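Local coordinates for uncharacterized protein (PDB 4RGI) that is of unknown function but folds as a KTSC domain, a small alpha-beta sandwich with an antiparallel sheet packed against two helices, at residues N23-I28 with T35-G40; S12-I17 with I28-Q33. All blocks are in the same frame, centred on the assembly; numbering follows the deposited sequence. Where two conformers were deposited one is given.

Contact 1: residues N23-I28 with T35-G40; sequences NRMLEI and TYQYLG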
# COMPACT_ATOMS: atom_id res chain seq x y z
N ASN A 23 4.69 -13.03 -2.57
CA ASN A 23 4.90 -12.39 -3.86
C ASN A 23 5.52 -11.01 -3.73
O ASN A 23 5.75 -10.33 -4.73
CB ASN A 23 3.57 -12.29 -4.63
CG ASN A 23 2.80 -13.59 -4.64
OD1 ASN A 23 3.38 -14.67 -4.50
ND2 ASN A 23 1.48 -13.50 -4.80
N ARG A 24 5.79 -10.60 -2.50
CA ARG A 24 6.30 -9.26 -2.19
C ARG A 24 5.43 -8.18 -2.84
O ARG A 24 5.93 -7.24 -3.45
CB ARG A 24 7.74 -9.10 -2.65
CG ARG A 24 8.65 -10.28 -2.34
CD ARG A 24 8.83 -10.57 -0.87
NE ARG A 24 10.04 -11.36 -0.63
CZ ARG A 24 10.19 -12.66 -0.94
NH1 ARG A 24 9.20 -13.33 -1.50
NH2 ARG A 24 11.33 -13.27 -0.68
N MSE A 25 4.13 -8.33 -2.65
CA MSE A 25 3.16 -7.45 -3.29
C MSE A 25 2.38 -6.64 -2.27
O MSE A 25 1.92 -7.19 -1.27
CB MSE A 25 2.22 -8.28 -4.15
CG MSE A 25 1.22 -7.49 -4.97
SE MSE A 25 0.47 -8.69 -6.28
CE MSE A 25 -0.72 -9.71 -5.11
N LEU A 26 2.26 -5.34 -2.52
CA LEU A 26 1.56 -4.43 -1.63
C LEU A 26 0.28 -3.97 -2.31
O LEU A 26 0.33 -3.58 -3.46
CB LEU A 26 2.43 -3.22 -1.32
CG LEU A 26 1.85 -2.13 -0.44
CD1 LEU A 26 1.84 -2.58 1.02
CD2 LEU A 26 2.70 -0.92 -0.61
N GLU A 27 -0.86 -4.03 -1.62
CA GLU A 27 -2.11 -3.61 -2.24
C GLU A 27 -2.67 -2.43 -1.47
O GLU A 27 -2.81 -2.48 -0.25
CB GLU A 27 -3.11 -4.77 -2.28
CG GLU A 27 -4.29 -4.55 -3.20
CD GLU A 27 -5.09 -5.83 -3.40
OE1 GLU A 27 -4.71 -6.66 -4.25
OE2 GLU A 27 -6.09 -6.02 -2.69
N ILE A 28 -2.98 -1.36 -2.19
CA ILE A 28 -3.46 -0.14 -1.56
C ILE A 28 -4.82 0.22 -2.14
O ILE A 28 -4.94 0.37 -3.35
CB ILE A 28 -2.51 1.04 -1.78
CG1 ILE A 28 -1.09 0.69 -1.32
CG2 ILE A 28 -3.04 2.27 -1.02
CD1 ILE A 28 -0.11 1.83 -1.48
N THR A 35 -8.15 0.73 -6.50
CA THR A 35 -7.18 -0.16 -5.85
C THR A 35 -5.99 -0.48 -6.75
O THR A 35 -6.16 -0.82 -7.90
CB THR A 35 -7.87 -1.47 -5.40
OG1 THR A 35 -8.96 -1.13 -4.53
CG2 THR A 35 -6.92 -2.37 -4.66
N TYR A 36 -4.79 -0.35 -6.20
CA TYR A 36 -3.55 -0.62 -6.94
C TYR A 36 -2.70 -1.66 -6.25
O TYR A 36 -2.67 -1.71 -5.02
CB TYR A 36 -2.72 0.65 -7.08
CG TYR A 36 -3.25 1.65 -8.06
CD1 TYR A 36 -4.41 2.36 -7.79
CD2 TYR A 36 -2.59 1.91 -9.25
CE1 TYR A 36 -4.90 3.28 -8.68
CE2 TYR A 36 -3.09 2.81 -10.16
CZ TYR A 36 -4.23 3.50 -9.87
OH TYR A 36 -4.73 4.41 -10.77
N GLN A 37 -1.97 -2.46 -7.03
CA GLN A 37 -0.95 -3.34 -6.51
C GLN A 37 0.42 -2.80 -6.86
O GLN A 37 0.64 -2.35 -7.98
CB GLN A 37 -1.11 -4.75 -7.08
CG GLN A 37 -2.40 -5.40 -6.65
CD GLN A 37 -2.60 -6.75 -7.29
OE1 GLN A 37 -2.05 -7.01 -8.36
NE2 GLN A 37 -3.36 -7.62 -6.65
N TYR A 38 1.34 -2.87 -5.89
CA TYR A 38 2.72 -2.43 -6.06
C TYR A 38 3.60 -3.66 -5.95
O TYR A 38 3.48 -4.43 -5.01
CB TYR A 38 3.11 -1.39 -5.01
CG TYR A 38 2.44 -0.06 -5.26
CD1 TYR A 38 3.09 0.94 -5.95
CD2 TYR A 38 1.12 0.16 -4.86
CE1 TYR A 38 2.47 2.16 -6.22
CE2 TYR A 38 0.49 1.37 -5.12
CZ TYR A 38 1.17 2.36 -5.80
OH TYR A 38 0.55 3.57 -6.06
N LEU A 39 4.48 -3.84 -6.92
CA LEU A 39 5.20 -5.10 -7.04
C LEU A 39 6.61 -4.96 -6.55
O LEU A 39 7.23 -3.93 -6.75
CB LEU A 39 5.20 -5.59 -8.49
CG LEU A 39 3.83 -5.70 -9.14
CD1 LEU A 39 4.00 -6.25 -10.53
CD2 LEU A 39 2.99 -6.62 -8.32
N GLY A 40 7.11 -5.99 -5.89
CA GLY A 40 8.49 -6.01 -5.47
C GLY A 40 8.75 -5.11 -4.29
O GLY A 40 9.79 -4.48 -4.21
O HOH W 1 5.43 -8.45 -6.40
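Leu26 and Tyr38 form a hydrogen-bonded pair at the middle of an antiparallel beta hairpin, strand 25-30 against strand 34-39, and illustrate how a hairpin can present an apolar face and a mixed one. The backbone ladder comes first: Leu26 N gives a nearly straight bond to Tyr38 O at 2.9 Å, Tyr38 N returns one to Leu26 O at 2.7 Å, and Ile28 and Tyr36 repeat this exchange two residues further along, past the non-hydrogen-bonded pair Glu27-Gln37. Arg24 and Met25 also both face Asp20 of strand 14-20, a G1 beta bulge on the other edge of this strand.

Apolar packing occupies the face of Leu26, Ile28 and Tyr38. Ile28 CD1 reaches Tyr38 CE2 at 3.7 Å, on a slanting approach to the ring. Phe49 of helix 43-51 and Ile63 of helix 55-63 help to cover this face.

The other face is mixed. The selenium of Met25, a selenomethionine modelled in two conformers, lies 3.8 Å from Leu39 CD2 and near the Gln37 amide. Glu27 and Gln37 run alongside each other and point the same way; CG of Glu27 stands opposite its backbone N (chi1 -165°). Gln37 NE2 donates to Glu27 OE1 at 2.9 Å, with carboxylate and amide only 19° from coplanar. A salt bridge from Glu27 OE2 to Arg6 and a hydrogen bond from Gln37 OE1 to Arg70 hold the far oxygens, which should fix the rotation of both flat groups.

At the open end, Gly40 N makes a weak bond to Arg24 O and also donates to a water at 3.0 Å.

Contact 2: residues S12-I17 with I28-Q33; sequences SRILSI and IQFREQ. With SO4 (sulfate ion), chain B.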
# COMPACT_ATOMS: atom_id res chain seq x y z
N SER A 12 -6.87 10.18 5.11
CA SER A 12 -7.69 11.01 4.25
C SER A 12 -7.63 10.53 2.80
O SER A 12 -8.46 10.90 1.98
CB SER A 12 -7.27 12.47 4.35
OG SER A 12 -5.98 12.70 3.80
N ARG A 13 -6.65 9.68 2.49
CA ARG A 13 -6.47 9.27 1.10
C ARG A 13 -6.56 7.77 0.89
O ARG A 13 -6.84 7.31 -0.22
CB ARG A 13 -5.13 9.77 0.60
CG ARG A 13 -5.05 11.29 0.59
CD ARG A 13 -3.64 11.74 0.55
NE ARG A 13 -2.96 11.29 -0.66
CZ ARG A 13 -1.66 11.47 -0.87
NH1 ARG A 13 -0.94 12.06 0.07
NH2 ARG A 13 -1.08 11.04 -1.99
N ILE A 14 -6.31 7.01 1.94
CA ILE A 14 -6.20 5.56 1.82
C ILE A 14 -7.22 4.86 2.72
O ILE A 14 -7.38 5.23 3.88
CB ILE A 14 -4.77 5.10 2.15
CG1 ILE A 14 -3.80 5.67 1.10
CG2 ILE A 14 -4.68 3.56 2.21
CD1 ILE A 14 -2.31 5.60 1.46
N LEU A 15 -7.91 3.87 2.17
CA LEU A 15 -8.92 3.13 2.93
C LEU A 15 -8.40 1.85 3.57
O LEU A 15 -8.76 1.52 4.70
CB LEU A 15 -10.11 2.80 2.03
CG LEU A 15 -10.96 3.97 1.54
CD1 LEU A 15 -11.95 3.48 0.52
CD2 LEU A 15 -11.68 4.62 2.71
N SER A 16 -7.55 1.11 2.85
CA SER A 16 -7.03 -0.15 3.36
C SER A 16 -5.73 -0.55 2.65
O SER A 16 -5.47 -0.11 1.54
CB SER A 16 -8.05 -1.29 3.21
OG SER A 16 -8.37 -1.53 1.84
N ILE A 17 -4.94 -1.38 3.33
CA ILE A 17 -3.61 -1.77 2.86
C ILE A 17 -3.42 -3.23 3.12
O ILE A 17 -3.67 -3.68 4.24
CB ILE A 17 -2.49 -0.99 3.57
CG1 ILE A 17 -2.61 0.51 3.32
CG2 ILE A 17 -1.11 -1.47 3.10
CD1 ILE A 17 -1.68 1.33 4.19
N ILE A 28 -2.98 -1.36 -2.19
CA ILE A 28 -3.46 -0.14 -1.56
C ILE A 28 -4.82 0.22 -2.14
O ILE A 28 -4.94 0.37 -3.35
CB ILE A 28 -2.51 1.04 -1.78
CG1 ILE A 28 -1.09 0.69 -1.32
CG2 ILE A 28 -3.04 2.27 -1.02
CD1 ILE A 28 -0.11 1.83 -1.48
N GLN A 29 -5.83 0.34 -1.30
CA GLN A 29 -7.11 0.83 -1.76
C GLN A 29 -7.25 2.32 -1.41
O GLN A 29 -7.26 2.69 -0.25
CB GLN A 29 -8.24 0.01 -1.14
CG GLN A 29 -9.62 0.55 -1.44
CD GLN A 29 -10.69 -0.27 -0.78
OE1 GLN A 29 -10.50 -0.80 0.32
NE2 GLN A 29 -11.83 -0.38 -1.44
N PHE A 30 -7.34 3.16 -2.43
CA PHE A 30 -7.45 4.61 -2.24
C PHE A 30 -8.91 5.07 -2.13
O PHE A 30 -9.81 4.42 -2.64
CB PHE A 30 -6.77 5.35 -3.40
CG PHE A 30 -5.29 5.10 -3.49
CD1 PHE A 30 -4.79 4.10 -4.31
CD2 PHE A 30 -4.41 5.87 -2.76
CE1 PHE A 30 -3.43 3.89 -4.38
CE2 PHE A 30 -3.06 5.65 -2.83
CZ PHE A 30 -2.57 4.66 -3.64
N ARG A 31 -9.15 6.19 -1.46
CA ARG A 31 -10.51 6.69 -1.29
C ARG A 31 -11.24 6.95 -2.61
O ARG A 31 -12.31 6.40 -2.85
CB ARG A 31 -10.51 7.97 -0.46
CG ARG A 31 -10.25 7.73 1.00
CD ARG A 31 -10.92 8.77 1.86
NE ARG A 31 -10.76 8.45 3.27
CZ ARG A 31 -11.71 7.93 4.04
NH1 ARG A 31 -12.91 7.69 3.53
NH2 ARG A 31 -11.46 7.67 5.31
N GLU A 32 -10.63 7.79 -3.45
CA GLU A 32 -11.25 8.26 -4.69
C GLU A 32 -10.74 7.49 -5.92
O GLU A 32 -11.45 7.36 -6.92
CB GLU A 32 -11.02 9.78 -4.86
CG GLU A 32 -10.70 10.27 -6.30
CD GLU A 32 -10.54 11.81 -6.44
OE1 GLU A 32 -11.37 12.43 -7.13
OE2 GLU A 32 -9.57 12.38 -5.89
N GLN A 33 -9.53 6.94 -5.85
CA GLN A 33 -8.89 6.46 -7.08
C GLN A 33 -8.78 4.95 -7.25
O GLN A 33 -8.08 4.50 -8.14
CB GLN A 33 -7.49 7.07 -7.19
CG GLN A 33 -7.50 8.53 -7.64
CD GLN A 33 -6.13 9.03 -8.05
OE1 GLN A 33 -5.53 8.53 -9.01
NE2 GLN A 33 -5.62 10.02 -7.33
S SO4 B . -3.40 11.13 5.68
O1 SO4 B . -3.59 11.56 4.32
O2 SO4 B . -4.67 11.27 6.38
O3 SO4 B . -2.98 9.73 5.66
O4 SO4 B . -2.38 11.96 6.34
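Leu15 lays its methyl CD2 over one face of the Arg31 guanidinium, 3.4 Å above the plane and offset toward the rim, with the two side chains crossing at about a right angle. This is where the hairpin of strands 14-20 and 25-30 opens, and it shows how an irregular backbone can redirect a side chain. Leu15 and Ser16 both face Gln29 in a classic beta bulge: Leu15 N bonds Gln29 O at 2.8 Å, while Ser16 N reaches the same oxygen only weakly. At this bulge the CB of Leu15 points toward the partner strand instead of to either face of the sheet. Arg31 N bonds Arg13 O from well above the carbonyl plane. The extended Arg31 chain then passes Ser12 O, which lies at the guanidinium edge, and NE is hydrogen-bonded to Ser11 O.

On one face, Ile14 and Phe30 lie side by side, and Ile14 CG1 approaches Phe30 CD2 at 3.9 Å. Ile28 CG2 sits over a face of the same ring, offset toward its rim, and 3.8 Å from Ile14 CG2. Phe59 of helix 55-63 meets the Phe30 ring edge-to-face.

On the opposite face of the sheet, Ser16 OG lies between its own backbone N and carbonyl carbon (chi1 62°). From there it donates to Gln29 OE1 at 2.7 Å, in the amide's carbonyl plane and on a lone pair. Arg6 NE bonds the same hydroxyl, so OG both gives and receives.

Ser12 N and OG bind a sulfate at 2.8 Å (to O2) and 2.7 Å (to O1). Ser11, Ser54 and Gly56 supply further bonds. The ion probably comes from the crystallisation liquor, but this grip by hydroxyls and backbone N-H groups implies a site able to accept a small anion.

In the fold
Contacts 1 and 2 are successive hairpins of one antiparallel meander, their centres about 13 Å apart. Strand 25-30 serves both: its edge toward strand 34-39 makes contact 1 and its edge toward strand 14-20 makes contact 2, with Ile28 common to the two. Along the chain the segments run 12-17, 23-28, 28-33, 35-40, so the contacts interleave. They also touch directly, Tyr36 CD1 lying 3.9 Å from Phe30 CE1 and Leu26 CD1 3.8 Å from Ile17 CG2. Helices 43-51 and 55-63 pack on the apolar face that both share. Together the pairings join the three central strands of the KTSC domain's sheet, and so build much of the surface on which the two helices pack.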